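Local structure of aminopeptidase YwaD (6HC6) at residues V318-D323 with A424-A429; S371-F376 with I381-F386; E285-A290 with E310-R315; E334-T339 with E392-E397. The protein is a secreted zinc aminopeptidase that removes N-terminal residues, among them leucine, arginine and lysine, from peptides, using two zinc ions per subunit. All blocks are in the same frame, centred on the assembly; numbering follows the deposited sequence.

Contact 1. Residues V318-D323 with A424-A429; sequences VNFNLD and AAVYEA. With ZN (zinc ion), chain D.
Phe320 carries nearly all of this contact, standing on strand 316-322 of the central mixed sheet in the M28 α/β peptidase fold and pressing on helix 412-430. The helix segment runs almost opposite to the strand (169° between directions), their axes 10.3 Å apart. Val318 leads in on the same side as Phe320 and packs on Val347 of helix 346-358. Asn319 turns to the other side of the sheet, where His373 and Phe376 lie. The ring of Phe320, with CG anti to the carbonyl carbon (chi1 -63°), takes Val426 CG2 over the centre of one face: that methyl is 3.6 Å from the ring centroid, in a CH-π contact close to the ring normal. Ala425 CB comes in obliquely, 3.8 Å from Phe320 CE2, while Ala429 CB stands at the ring edge, 4.2 Å from Phe320 CZ. Asn321, again on the far side, bonds through OD1 to Thr248, and Leu322 settles on Val269 and Phe386. Where the strand ends, Asp323 binds a zinc ion that His250 and Asp262 also ligate. Two waters join them, and both carboxylate oxygens of Asp323 reach the zinc, OD1 at 2.1 Å and OD2 at 2.2 Å.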
loop_
_atom_site.group_PDB
_atom_site.type_symbol
_atom_site.label_atom_id
_atom_site.label_comp_id
_atom_site.label_asym_id
_atom_site.label_seq_id
_atom_site.Cartn_x
_atom_site.Cartn_y
_atom_site.Cartn_z
ATOM N N VAL A 318 -3.681 -5.368 20.107
ATOM C CA VAL A 318 -2.659 -4.538 19.486
ATOM C C VAL A 318 -2.395 -5.075 18.083
ATOM O O VAL A 318 -2.486 -6.282 17.841
ATOM C CB VAL A 318 -1.389 -4.519 20.377
ATOM C CG1 VAL A 318 -0.882 -5.929 20.636
ATOM C CG2 VAL A 318 -0.325 -3.743 19.759
ATOM N N ASN A 319 -2.111 -4.156 17.150
ATOM C CA ASN A 319 -1.713 -4.464 15.779
ATOM C C ASN A 319 -0.354 -3.826 15.512
ATOM O O ASN A 319 -0.218 -2.602 15.600
ATOM C CB ASN A 319 -2.749 -3.940 14.768
ATOM C CG ASN A 319 -2.196 -3.853 13.356
ATOM O OD1 ASN A 319 -2.273 -2.809 12.708
ATOM N ND2 ASN A 319 -1.623 -4.953 12.877
ATOM N N PHE A 320 0.647 -4.649 15.198
ATOM C CA PHE A 320 1.948 -4.178 14.718
ATOM C C PHE A 320 1.959 -4.342 13.204
ATOM O O PHE A 320 2.016 -5.473 12.709
ATOM C CB PHE A 320 3.096 -4.998 15.311
ATOM C CG PHE A 320 3.222 -4.914 16.790
ATOM C CD1 PHE A 320 2.389 -5.655 17.612
ATOM C CD2 PHE A 320 4.209 -4.112 17.366
ATOM C CE1 PHE A 320 2.515 -5.594 18.996
ATOM C CE2 PHE A 320 4.342 -4.053 18.749
ATOM C CZ PHE A 320 3.494 -4.783 19.556
ATOM N N ASN A 321 1.903 -3.234 12.466
ATOM C CA ASN A 321 1.895 -3.295 11.010
ATOM C C ASN A 321 3.273 -2.909 10.485
ATOM O O ASN A 321 3.849 -1.911 10.923
ATOM C CB ASN A 321 0.818 -2.376 10.420
ATOM C CG ASN A 321 0.702 -2.517 8.903
ATOM O OD1 ASN A 321 0.232 -3.535 8.399
ATOM N ND2 ASN A 321 1.133 -1.504 8.180
ATOM N N LEU A 322 3.802 -3.710 9.555
ATOM C CA LEU A 322 5.131 -3.511 8.979
ATOM C C LEU A 322 4.993 -3.116 7.514
ATOM O O LEU A 322 4.503 -3.907 6.707
ATOM C CB LEU A 322 5.951 -4.795 9.098
ATOM C CG LEU A 322 5.880 -5.392 10.508
ATOM C CD1 LEU A 322 6.499 -6.773 10.560
ATOM C CD2 LEU A 322 6.586 -4.457 11.452
ATOM N N ASP A 323 5.438 -1.911 7.158
ATOM C CA ASP A 323 5.290 -1.448 5.775
ATOM C C ASP A 323 6.468 -0.536 5.462
ATOM O O ASP A 323 6.498 0.606 5.926
ATOM C CB ASP A 323 3.945 -0.728 5.581
ATOM C CG ASP A 323 3.610 -0.429 4.117
ATOM O OD1 ASP A 323 4.452 -0.622 3.238
ATOM O OD2 ASP A 323 2.468 0.009 3.828
ATOM N N ALA A 424 11.261 -7.742 19.221
ATOM C CA ALA A 424 11.340 -7.523 20.657
ATOM C C ALA A 424 10.094 -6.821 21.172
ATOM O O ALA A 424 9.667 -7.067 22.305
ATOM C CB ALA A 424 12.590 -6.717 21.006
ATOM N N ALA A 425 9.525 -5.919 20.373
ATOM C CA ALA A 425 8.311 -5.217 20.779
ATOM C C ALA A 425 7.133 -6.179 20.880
ATOM O O ALA A 425 6.369 -6.143 21.849
ATOM C CB ALA A 425 7.994 -4.094 19.789
ATOM N N VAL A 426 6.960 -7.029 19.870
ATOM C CA VAL A 426 5.895 -8.024 19.928
ATOM C C VAL A 426 6.147 -8.993 21.074
ATOM O O VAL A 426 5.219 -9.369 21.803
ATOM C CB VAL A 426 5.768 -8.743 18.573
ATOM C CG1 VAL A 426 4.760 -9.904 18.665
ATOM C CG2 VAL A 426 5.341 -7.758 17.502
ATOM N N TYR A 427 7.408 -9.397 21.272
ATOM C CA TYR A 427 7.722 -10.272 22.394
ATOM C C TYR A 427 7.301 -9.637 23.707
ATOM O O TYR A 427 6.712 -10.306 24.564
ATOM C CB TYR A 427 9.215 -10.611 22.417
ATOM C CG TYR A 427 9.618 -11.517 23.565
ATOM C CD1 TYR A 427 9.277 -12.864 23.564
ATOM C CD2 TYR A 427 10.353 -11.032 24.637
ATOM C CE1 TYR A 427 9.648 -13.703 24.605
ATOM C CE2 TYR A 427 10.729 -11.868 25.691
ATOM C CZ TYR A 427 10.374 -13.202 25.664
ATOM O OH TYR A 427 10.743 -14.041 26.696
ATOM N N GLU A 428 7.562 -8.336 23.875
ATOM C CA GLU A 428 7.109 -7.662 25.090
ATOM C C GLU A 428 5.604 -7.799 25.255
ATOM O O GLU A 428 5.108 -7.998 26.372
ATOM C CB GLU A 428 7.508 -6.187 25.064
ATOM C CG GLU A 428 8.962 -5.940 25.397
ATOM C CD GLU A 428 9.360 -6.523 26.745
ATOM O OE1 GLU A 428 8.595 -6.353 27.718
ATOM O OE2 GLU A 428 10.437 -7.154 26.830
ATOM N N ALA A 429 4.867 -7.723 24.150
ATOM C CA ALA A 429 3.417 -7.785 24.212
ATOM C C ALA A 429 2.911 -9.199 24.476
ATOM O O ALA A 429 1.887 -9.360 25.143
ATOM C CB ALA A 429 2.817 -7.242 22.917
HETATM ZN ZN ZN D . 3.140 0.017 1.722
HETATM O O HOH W 1 3.452 1.968 2.020
HETATM O O HOH W 2 1.786 0.881 0.421
#

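Contact 2. Residues S371-F376 with I381-F386; sequences SDHVPF and IDSANF
Ser383 OG donates to His373 O at 2.8 Å, arriving from above the carbonyl plane, and Ile381 N, just before strand 382-389, donates to Phe376 O at 3.0 Å with a fairly straight N-H (159°). A ring contact comes next. Chi1 of 62° sets the His373 imidazole between its own N and carbonyl carbon, with one face toward Asn385 CB, which lies 3.6 Å from the ring centroid in a CH-π contact. Val374 CG2 covers the opposite face, Ser371 CB sits at the edge, and NE2 bonds to Gly368 O. With an alanine here, Asn385 CB would probably lose the face it rests on and Gly368 O its imidazole partner. Apolar packing closes the other end: Ile381 CD1 meets the edge of the Phe376 ring, 3.9 Å from its CD1, and Phe376 CB lies 3.8 Å from Ser383 CB. Two polar ends lie near the metal centre: Asn385 OD1 bonds to Asn321 ND2, and Ser371, its CB 3.7 Å from Asn385 ND2, bonds through OG to Asp323 OD2. Ser371 is thus a second-shell partner of a zinc ligand, and the helix-to-strand return carrying it belongs to the M28 fold beside the two-zinc site.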
loop_
_atom_site.group_PDB
_atom_site.type_symbol
_atom_site.label_atom_id
_atom_site.label_comp_id
_atom_site.label_asym_id
_atom_site.label_seq_id
_atom_site.Cartn_x
_atom_site.Cartn_y
_atom_site.Cartn_z
ATOM N N SER A 371 -1.679 2.974 5.708
ATOM C CA SER A 371 -1.289 1.569 5.660
ATOM C C SER A 371 -2.283 0.783 6.495
ATOM O O SER A 371 -3.256 1.334 7.012
ATOM C CB SER A 371 0.150 1.340 6.139
ATOM O OG SER A 371 0.556 0.027 5.755
ATOM N N ASP A 372 -2.030 -0.511 6.634
ATOM C CA ASP A 372 -3.055 -1.417 7.125
ATOM C C ASP A 372 -3.304 -1.314 8.624
ATOM O O ASP A 372 -4.225 -1.960 9.122
ATOM C CB ASP A 372 -2.679 -2.847 6.740
ATOM C CG ASP A 372 -2.749 -3.064 5.243
ATOM O OD1 ASP A 372 -1.734 -3.500 4.681
ATOM O OD2 ASP A 372 -3.820 -2.805 4.631
ATOM N N HIS A 373 -2.535 -0.509 9.354
ATOM C CA HIS A 373 -2.896 -0.250 10.740
ATOM C C HIS A 373 -4.156 0.595 10.848
ATOM O O HIS A 373 -4.765 0.641 11.919
ATOM C CB HIS A 373 -1.752 0.462 11.460
ATOM C CG HIS A 373 -1.424 1.805 10.885
ATOM N ND1 HIS A 373 -1.058 1.985 9.566
ATOM C CD2 HIS A 373 -1.396 3.035 11.453
ATOM C CE1 HIS A 373 -0.823 3.266 9.349
ATOM N NE2 HIS A 373 -1.026 3.926 10.477
ATOM N N VAL A 374 -4.562 1.260 9.773
ATOM C CA VAL A 374 -5.611 2.271 9.885
ATOM C C VAL A 374 -6.954 1.610 10.177
ATOM O O VAL A 374 -7.670 2.091 11.059
ATOM C CB VAL A 374 -5.675 3.160 8.630
ATOM C CG1 VAL A 374 -6.927 4.036 8.654
ATOM C CG2 VAL A 374 -4.423 4.032 8.538
ATOM N N PRO A 375 -7.365 0.541 9.479
ATOM C CA PRO A 375 -8.648 -0.088 9.849
ATOM C C PRO A 375 -8.678 -0.597 11.280
ATOM O O PRO A 375 -9.742 -0.575 11.919
ATOM C CB PRO A 375 -8.775 -1.234 8.833
ATOM C CG PRO A 375 -8.031 -0.747 7.655
ATOM C CD PRO A 375 -6.852 -0.000 8.213
ATOM N N PHE A 376 -7.545 -1.066 11.804
ATOM C CA PHE A 376 -7.503 -1.468 13.208
ATOM C C PHE A 376 -7.756 -0.273 14.111
ATOM O O PHE A 376 -8.561 -0.343 15.045
ATOM C CB PHE A 376 -6.157 -2.117 13.529
ATOM C CG PHE A 376 -6.011 -3.494 12.958
ATOM C CD1 PHE A 376 -6.484 -4.602 13.657
ATOM C CD2 PHE A 376 -5.443 -3.679 11.707
ATOM C CE1 PHE A 376 -6.363 -5.873 13.133
ATOM C CE2 PHE A 376 -5.324 -4.952 11.166
ATOM C CZ PHE A 376 -5.780 -6.059 11.890
ATOM N N ILE A 381 -8.688 -0.439 18.007
ATOM C CA ILE A 381 -7.612 -1.330 18.413
ATOM C C ILE A 381 -6.304 -0.562 18.305
ATOM O O ILE A 381 -6.026 0.048 17.268
ATOM C CB ILE A 381 -7.589 -2.591 17.532
ATOM C CG1 ILE A 381 -8.920 -3.349 17.643
ATOM C CG2 ILE A 381 -6.410 -3.477 17.883
ATOM C CD1 ILE A 381 -9.193 -4.214 16.413
ATOM N N ASP A 382 -5.512 -0.568 19.374
ATOM C CA ASP A 382 -4.185 0.048 19.331
ATOM C C ASP A 382 -3.393 -0.484 18.145
ATOM O O ASP A 382 -3.203 -1.693 18.010
ATOM C CB ASP A 382 -3.427 -0.268 20.620
ATOM C CG ASP A 382 -4.035 0.378 21.842
ATOM O OD1 ASP A 382 -5.241 0.177 22.087
ATOM O OD2 ASP A 382 -3.280 1.036 22.587
ATOM N N SER A 383 -2.894 0.410 17.291
ATOM C CA SER A 383 -2.167 -0.049 16.115
ATOM C C SER A 383 -1.130 0.988 15.729
ATOM O O SER A 383 -1.251 2.166 16.064
ATOM C CB SER A 383 -3.088 -0.276 14.916
ATOM O OG SER A 383 -3.576 0.961 14.425
ATOM N N ALA A 384 -0.134 0.547 14.992
ATOM C CA ALA A 384 0.860 1.428 14.438
ATOM C C ALA A 384 1.519 0.784 13.233
ATOM O O ALA A 384 1.489 -0.373 13.066
ATOM C CB ALA A 384 1.913 1.767 15.432
ATOM N N ASN A 385 2.142 1.627 12.439
ATOM C CA ASN A 385 2.872 1.213 11.265
ATOM C C ASN A 385 4.362 1.535 11.411
ATOM O O ASN A 385 4.657 2.606 11.716
ATOM C CB ASN A 385 2.320 1.919 10.046
ATOM C CG ASN A 385 3.007 1.510 8.790
ATOM O OD1 ASN A 385 3.329 0.404 8.603
ATOM N ND2 ASN A 385 3.231 2.460 7.944
ATOM N N PHE A 386 5.236 0.575 11.192
ATOM C CA PHE A 386 6.657 0.733 11.291
ATOM C C PHE A 386 7.254 0.966 9.889
ATOM O O PHE A 386 7.025 0.208 9.020
ATOM C CB PHE A 386 7.301 -0.481 11.932
ATOM C CG PHE A 386 6.882 -0.731 13.350
ATOM C CD1 PHE A 386 5.693 -1.314 13.625
ATOM C CD2 PHE A 386 7.674 -0.385 14.394
ATOM C CE1 PHE A 386 5.287 -1.546 14.906
ATOM C CE2 PHE A 386 7.286 -0.607 15.679
ATOM C CZ PHE A 386 6.104 -1.201 15.939
#

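Contact 3. Residues E285-A290 with E310-R315; sequences EIRFIA and EKELKR
Arg287 reaches from strand 285-291 to Glu312 of helix 310-315 and fills the tight middle of a four-residue salt-bridge network. Its extended chain delivers the guanidinium edge-on to two carboxylates. Arg287 NE (2.7 Å) and NH2 (2.9 Å) share Glu285 OE1 from one face of that carboxylate. Arg287 NH1 (2.9 Å) and NH2 (3.0 Å) both hold Glu312 OE1, NH2 along its anti lone pair and NH1 from above the plane; Tyr304 OH is a further partner of NH1. Beside this, Arg315, its chain bent at chi3, points NH1 at Glu285 OE2, a longer but straight bond (3.2 Å, 169°). Lys235 also meets Glu285 OE2, Pro242 O also takes Arg315 NH1, and Glu312 OE2 accepts from Ser309 N. A methionine in place of Arg287 would probably leave Glu285 OE1 and Glu312 OE1, 5.7 Å apart, without the positive charge they share. The helix's outer side is looser: Glu310, Lys311 and Lys314 are exposed, and Lys314 NZ merely folds back onto Glu310 O at 3.2 Å. With strand and helix axes 12.2 Å apart, long charged chains do the joining instead of apolar packing, and the buried Glu285 is likely to stay ionised among its cationic neighbours.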
loop_
_atom_site.group_PDB
_atom_site.type_symbol
_atom_site.label_atom_id
_atom_site.label_comp_id
_atom_site.label_asym_id
_atom_site.label_seq_id
_atom_site.Cartn_x
_atom_site.Cartn_y
_atom_site.Cartn_z
ATOM N N GLU A 285 -3.384 -14.897 21.536
ATOM C CA GLU A 285 -3.587 -15.418 20.193
ATOM C C GLU A 285 -2.902 -14.470 19.219
ATOM O O GLU A 285 -3.249 -13.287 19.155
ATOM C CB GLU A 285 -5.075 -15.542 19.869
ATOM C CG GLU A 285 -5.334 -16.036 18.450
ATOM C CD GLU A 285 -6.807 -16.210 18.138
ATOM O OE1 GLU A 285 -7.185 -16.158 16.944
ATOM O OE2 GLU A 285 -7.588 -16.399 19.089
ATOM N N ILE A 286 -1.912 -14.964 18.484
ATOM C CA ILE A 286 -1.148 -14.113 17.579
ATOM C C ILE A 286 -1.561 -14.433 16.150
ATOM O O ILE A 286 -1.451 -15.579 15.698
ATOM C CB ILE A 286 0.363 -14.282 17.769
ATOM C CG1 ILE A 286 0.720 -14.142 19.247
ATOM C CG2 ILE A 286 1.086 -13.230 16.950
ATOM C CD1 ILE A 286 2.170 -14.476 19.549
ATOM N N ARG A 287 -2.042 -13.422 15.443
ATOM C CA ARG A 287 -2.464 -13.571 14.058
ATOM C C ARG A 287 -1.457 -12.849 13.177
ATOM O O ARG A 287 -1.318 -11.622 13.252
ATOM C CB ARG A 287 -3.872 -13.021 13.865
ATOM C CG ARG A 287 -4.867 -13.661 14.809
ATOM C CD ARG A 287 -6.283 -13.286 14.451
ATOM N NE ARG A 287 -7.233 -13.933 15.354
ATOM C CZ ARG A 287 -8.536 -13.679 15.380
ATOM N NH1 ARG A 287 -9.056 -12.782 14.549
ATOM N NH2 ARG A 287 -9.321 -14.317 16.235
ATOM N N PHE A 288 -0.745 -13.610 12.353
ATOM C CA PHE A 288 0.146 -13.028 11.357
ATOM C C PHE A 288 -0.627 -12.905 10.057
ATOM O O PHE A 288 -1.174 -13.893 9.555
ATOM C CB PHE A 288 1.392 -13.883 11.160
ATOM C CG PHE A 288 2.189 -14.079 12.406
ATOM C CD1 PHE A 288 1.913 -15.138 13.261
ATOM C CD2 PHE A 288 3.196 -13.189 12.748
ATOM C CE1 PHE A 288 2.646 -15.328 14.424
ATOM C CE2 PHE A 288 3.928 -13.372 13.921
ATOM C CZ PHE A 288 3.653 -14.446 14.751
ATOM N N ILE A 289 -0.717 -11.698 9.522
ATOM C CA ILE A 289 -1.565 -11.498 8.359
ATOM C C ILE A 289 -0.772 -10.830 7.254
ATOM O O ILE A 289 -0.130 -9.794 7.477
ATOM C CB ILE A 289 -2.814 -10.668 8.683
ATOM C CG1 ILE A 289 -3.465 -11.203 9.954
ATOM C CG2 ILE A 289 -3.735 -10.715 7.482
ATOM C CD1 ILE A 289 -4.790 -10.569 10.262
ATOM N N ALA A 290 -0.850 -11.411 6.063
ATOM C CA ALA A 290 -0.430 -10.773 4.826
ATOM C C ALA A 290 -1.687 -10.234 4.143
ATOM O O ALA A 290 -2.550 -11.013 3.716
ATOM C CB ALA A 290 0.321 -11.770 3.938
ATOM N N GLU A 310 -17.878 -9.020 16.974
ATOM C CA GLU A 310 -17.806 -8.132 18.129
ATOM C C GLU A 310 -16.990 -8.768 19.249
ATOM O O GLU A 310 -16.253 -8.076 19.961
ATOM C CB GLU A 310 -19.216 -7.775 18.618
ATOM C CG GLU A 310 -20.083 -7.080 17.572
ATOM C CD GLU A 310 -21.562 -7.055 17.949
ATOM O OE1 GLU A 310 -21.882 -6.664 19.094
ATOM O OE2 GLU A 310 -22.404 -7.427 17.100
ATOM N N LYS A 311 -17.100 -10.091 19.405
ATOM C CA LYS A 311 -16.313 -10.809 20.404
ATOM C C LYS A 311 -14.820 -10.645 20.151
ATOM O O LYS A 311 -14.049 -10.352 21.072
ATOM C CB LYS A 311 -16.684 -12.288 20.380
ATOM C CG LYS A 311 -17.556 -12.747 21.528
ATOM C CD LYS A 311 -18.100 -14.131 21.239
ATOM C CE LYS A 311 -18.118 -14.990 22.483
ATOM N NZ LYS A 311 -18.554 -16.386 22.184
ATOM N N GLU A 312 -14.397 -10.857 18.903
ATOM C CA GLU A 312 -12.988 -10.702 18.548
ATOM C C GLU A 312 -12.515 -9.265 18.733
ATOM O O GLU A 312 -11.365 -9.027 19.127
ATOM C CB GLU A 312 -12.759 -11.134 17.102
ATOM C CG GLU A 312 -12.879 -12.621 16.839
ATOM C CD GLU A 312 -12.830 -12.922 15.355
ATOM O OE1 GLU A 312 -11.841 -13.532 14.898
ATOM O OE2 GLU A 312 -13.784 -12.527 14.644
ATOM N N LEU A 313 -13.368 -8.291 18.408
ATOM C CA LEU A 313 -12.989 -6.897 18.600
ATOM C C LEU A 313 -12.725 -6.601 20.069
ATOM O O LEU A 313 -11.750 -5.923 20.408
ATOM C CB LEU A 313 -14.076 -5.967 18.052
ATOM C CG LEU A 313 -14.239 -5.968 16.529
ATOM C CD1 LEU A 313 -15.423 -5.103 16.119
ATOM C CD2 LEU A 313 -12.956 -5.480 15.862
ATOM N N LYS A 314 -13.589 -7.097 20.959
ATOM C CA LYS A 314 -13.361 -6.887 22.386
ATOM C C LYS A 314 -12.054 -7.525 22.842
ATOM O O LYS A 314 -11.367 -6.981 23.712
ATOM C CB LYS A 314 -14.534 -7.431 23.196
ATOM C CG LYS A 314 -15.855 -6.761 22.869
ATOM C CD LYS A 314 -15.701 -5.249 22.776
ATOM C CE LYS A 314 -16.862 -4.620 22.019
ATOM N NZ LYS A 314 -16.824 -4.938 20.563
ATOM N N ARG A 315 -11.688 -8.676 22.263
ATOM C CA ARG A 315 -10.441 -9.342 22.627
ATOM C C ARG A 315 -9.224 -8.736 21.944
ATOM O O ARG A 315 -8.099 -9.094 22.304
ATOM C CB ARG A 315 -10.464 -10.840 22.270
ATOM C CG ARG A 315 -11.616 -11.653 22.763
ATOM C CD ARG A 315 -11.266 -13.139 22.654
ATOM N NE ARG A 315 -11.528 -13.747 21.346
ATOM C CZ ARG A 315 -10.636 -14.446 20.640
ATOM N NH1 ARG A 315 -9.403 -14.607 21.086
ATOM N NH2 ARG A 315 -10.976 -14.978 19.472
#

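Contact 4. Residues E334-T339 with E392-E397; sequences ELYVNT and ETEEVE
The Tyr336 ring is sandwiched between two glutamate chains. Over one face Glu394 lays its CG 3.8 Å from the ring centroid, a CH-π contact 30° off the normal and displaced toward the hydroxyl end; CG comes nearest to Tyr336 CZ, at 3.4 Å. On the opposite face rests CG of Glu334, from two residues earlier in the same strand, near the rim. At the far edge the hydroxyl bonds to Asp390 O, which would help hold the hydroxyl end in place. The Glu394 carboxylate slants over the ring, its plane 28° from that of the ring, with OE2 4.0 Å from Tyr336 CD1, while its other oxygen, OE1, bonds to Thr366 of the neighbouring strand 363-367. CG of Glu394 stands anti to the carbonyl carbon (chi1 -69°) and the chain then runs extended, which lays CG over the ring and carries the carboxylate on toward Thr366.

The loop holds its own shape. Glu394 has a positive phi, and Thr393 forms an ST turn across it: Thr393 OG1 accepts from Glu395 N at 3.2 Å and donates to Glu395 OE2 at 2.9 Å. These groups lie on the side away from strand 334-339. Farther along, Glu397 OE1 bonds to Asn261, next to the zinc ligand Asp262. The contact thus lays the loop that follows strand 382-389 across the outer strands of the M28 sheet, just before that loop reaches His401, a ligand of the second zinc.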
loop_
_atom_site.group_PDB
_atom_site.type_symbol
_atom_site.label_atom_id
_atom_site.label_comp_id
_atom_site.label_asym_id
_atom_site.label_seq_id
_atom_site.Cartn_x
_atom_site.Cartn_y
_atom_site.Cartn_z
ATOM N N GLU A 334 16.057 6.524 10.447
ATOM C CA GLU A 334 15.163 6.592 11.596
ATOM C C GLU A 334 14.004 5.629 11.392
ATOM O O GLU A 334 13.400 5.603 10.318
ATOM C CB GLU A 334 14.639 8.019 11.787
ATOM C CG GLU A 334 13.911 8.264 13.096
ATOM C CD GLU A 334 14.861 8.454 14.282
ATOM O OE1 GLU A 334 14.368 8.627 15.420
ATOM O OE2 GLU A 334 16.091 8.445 14.082
ATOM N N LEU A 335 13.693 4.831 12.413
ATOM C CA LEU A 335 12.568 3.908 12.341
ATOM C C LEU A 335 11.377 4.592 12.998
ATOM O O LEU A 335 11.382 4.836 14.206
ATOM C CB LEU A 335 12.892 2.568 13.001
ATOM C CG LEU A 335 11.780 1.522 12.867
ATOM C CD1 LEU A 335 11.547 1.118 11.401
ATOM C CD2 LEU A 335 12.084 0.294 13.721
ATOM N N TYR A 336 10.363 4.905 12.199
ATOM C CA TYR A 336 9.178 5.598 12.679
ATOM C C TYR A 336 8.090 4.619 13.081
ATOM O O TYR A 336 7.900 3.583 12.440
ATOM C CB TYR A 336 8.640 6.540 11.604
ATOM C CG TYR A 336 9.515 7.748 11.472
ATOM C CD1 TYR A 336 9.446 8.782 12.404
ATOM C CD2 TYR A 336 10.455 7.836 10.459
ATOM C CE1 TYR A 336 10.272 9.899 12.298
ATOM C CE2 TYR A 336 11.288 8.940 10.353
ATOM C CZ TYR A 336 11.186 9.966 11.267
ATOM O OH TYR A 336 12.018 11.060 11.163
ATOM N N VAL A 337 7.384 4.969 14.154
ATOM C CA VAL A 337 6.185 4.282 14.620
ATOM C C VAL A 337 5.028 5.243 14.370
ATOM O O VAL A 337 4.841 6.221 15.107
ATOM C CB VAL A 337 6.289 3.894 16.100
ATOM C CG1 VAL A 337 5.024 3.182 16.555
ATOM C CG2 VAL A 337 7.493 3.016 16.334
ATOM N N ASN A 338 4.263 4.987 13.315
ATOM C CA ASN A 338 3.188 5.875 12.888
ATOM C C ASN A 338 1.872 5.458 13.535
ATOM O O ASN A 338 1.403 4.341 13.311
ATOM C CB ASN A 338 3.039 5.832 11.361
ATOM C CG ASN A 338 4.141 6.591 10.646
ATOM O OD1 ASN A 338 3.931 7.694 10.156
ATOM N ND2 ASN A 338 5.327 6.016 10.617
ATOM N N THR A 339 1.256 6.356 14.303
ATOM C CA THR A 339 -0.116 6.150 14.741
ATOM C C THR A 339 -1.019 7.168 14.058
ATOM O O THR A 339 -0.577 8.258 13.682
ATOM C CB THR A 339 -0.252 6.243 16.268
ATOM O OG1 THR A 339 0.038 7.576 16.701
ATOM C CG2 THR A 339 0.716 5.288 16.932
ATOM N N GLU A 392 15.613 13.635 9.410
ATOM C CA GLU A 392 15.387 15.073 9.299
ATOM C C GLU A 392 13.926 15.369 8.996
ATOM O O GLU A 392 13.314 16.240 9.624
ATOM C CB GLU A 392 16.284 15.681 8.212
ATOM C CG GLU A 392 17.770 15.659 8.528
ATOM C CD GLU A 392 18.601 16.536 7.604
ATOM O OE1 GLU A 392 19.764 16.806 7.951
ATOM O OE2 GLU A 392 18.107 16.940 6.524
ATOM N N THR A 393 13.344 14.645 8.035
ATOM C CA THR A 393 12.082 15.042 7.428
ATOM C C THR A 393 11.018 13.962 7.405
ATOM O O THR A 393 9.900 14.253 6.969
ATOM C CB THR A 393 12.296 15.478 5.973
ATOM O OG1 THR A 393 12.673 14.322 5.210
ATOM C CG2 THR A 393 13.370 16.541 5.873
ATOM N N GLU A 394 11.331 12.732 7.811
ATOM C CA GLU A 394 10.464 11.558 7.735
ATOM C C GLU A 394 10.300 11.027 6.317
ATOM O O GLU A 394 9.572 10.044 6.131
ATOM C CB GLU A 394 9.055 11.807 8.293
ATOM C CG GLU A 394 8.956 12.014 9.783
ATOM C CD GLU A 394 7.522 11.892 10.260
ATOM O OE1 GLU A 394 7.003 12.866 10.845
ATOM O OE2 GLU A 394 6.909 10.824 10.023
ATOM N N GLU A 395 10.927 11.640 5.315
ATOM C CA GLU A 395 10.703 11.228 3.933
ATOM C C GLU A 395 11.206 9.810 3.690
ATOM O O GLU A 395 12.105 9.314 4.377
ATOM C CB GLU A 395 11.390 12.187 2.963
ATOM C CG GLU A 395 10.585 13.440 2.680
ATOM C CD GLU A 395 11.381 14.477 1.919
ATOM O OE1 GLU A 395 10.849 15.025 0.929
ATOM O OE2 GLU A 395 12.536 14.744 2.321
ATOM N N VAL A 396 10.604 9.153 2.699
ATOM C CA VAL A 396 11.024 7.814 2.310
ATOM C C VAL A 396 11.918 7.901 1.080
ATOM O O VAL A 396 12.190 8.990 0.562
ATOM C CB VAL A 396 9.806 6.907 2.055
ATOM C CG1 VAL A 396 9.056 6.675 3.345
ATOM C CG2 VAL A 396 8.890 7.521 1.011
ATOM N N GLU A 397 12.375 6.746 0.606
ATOM C CA GLU A 397 13.346 6.698 -0.464
ATOM C C GLU A 397 12.738 7.217 -1.763
ATOM O O GLU A 397 11.516 7.186 -1.949
ATOM C CB GLU A 397 13.844 5.268 -0.656
ATOM C CG GLU A 397 12.770 4.302 -1.128
ATOM C CD GLU A 397 12.036 3.624 0.014
ATOM O OE1 GLU A 397 11.425 2.562 -0.239
ATOM O OE2 GLU A 397 12.056 4.146 1.158
#

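Overall arrangement
All four contacts draw on one mixed sheet. Contacts 1 and 2 are buried and lie side by side, on neighbouring strands 316-322 and 382-389, where Asn319 N bonds to Asp382 O; they hold opposite sides of the sheet, contact 1 by apolar packing, contact 2 by hydrogen bonds and an imidazole, and both reach the zinc region. Contact 4 extends the sheet outward through Asn385 O and Asn338 N; it is buried on its strand side, and parts of its loop are exposed. Contact 3, partly buried, is the charged one; its centre lies about 27 Å from that of contact 4, and it meets contact 2 where Leu313 packs on Ile381. Helix 310-315 leads directly into the strand of contact 1.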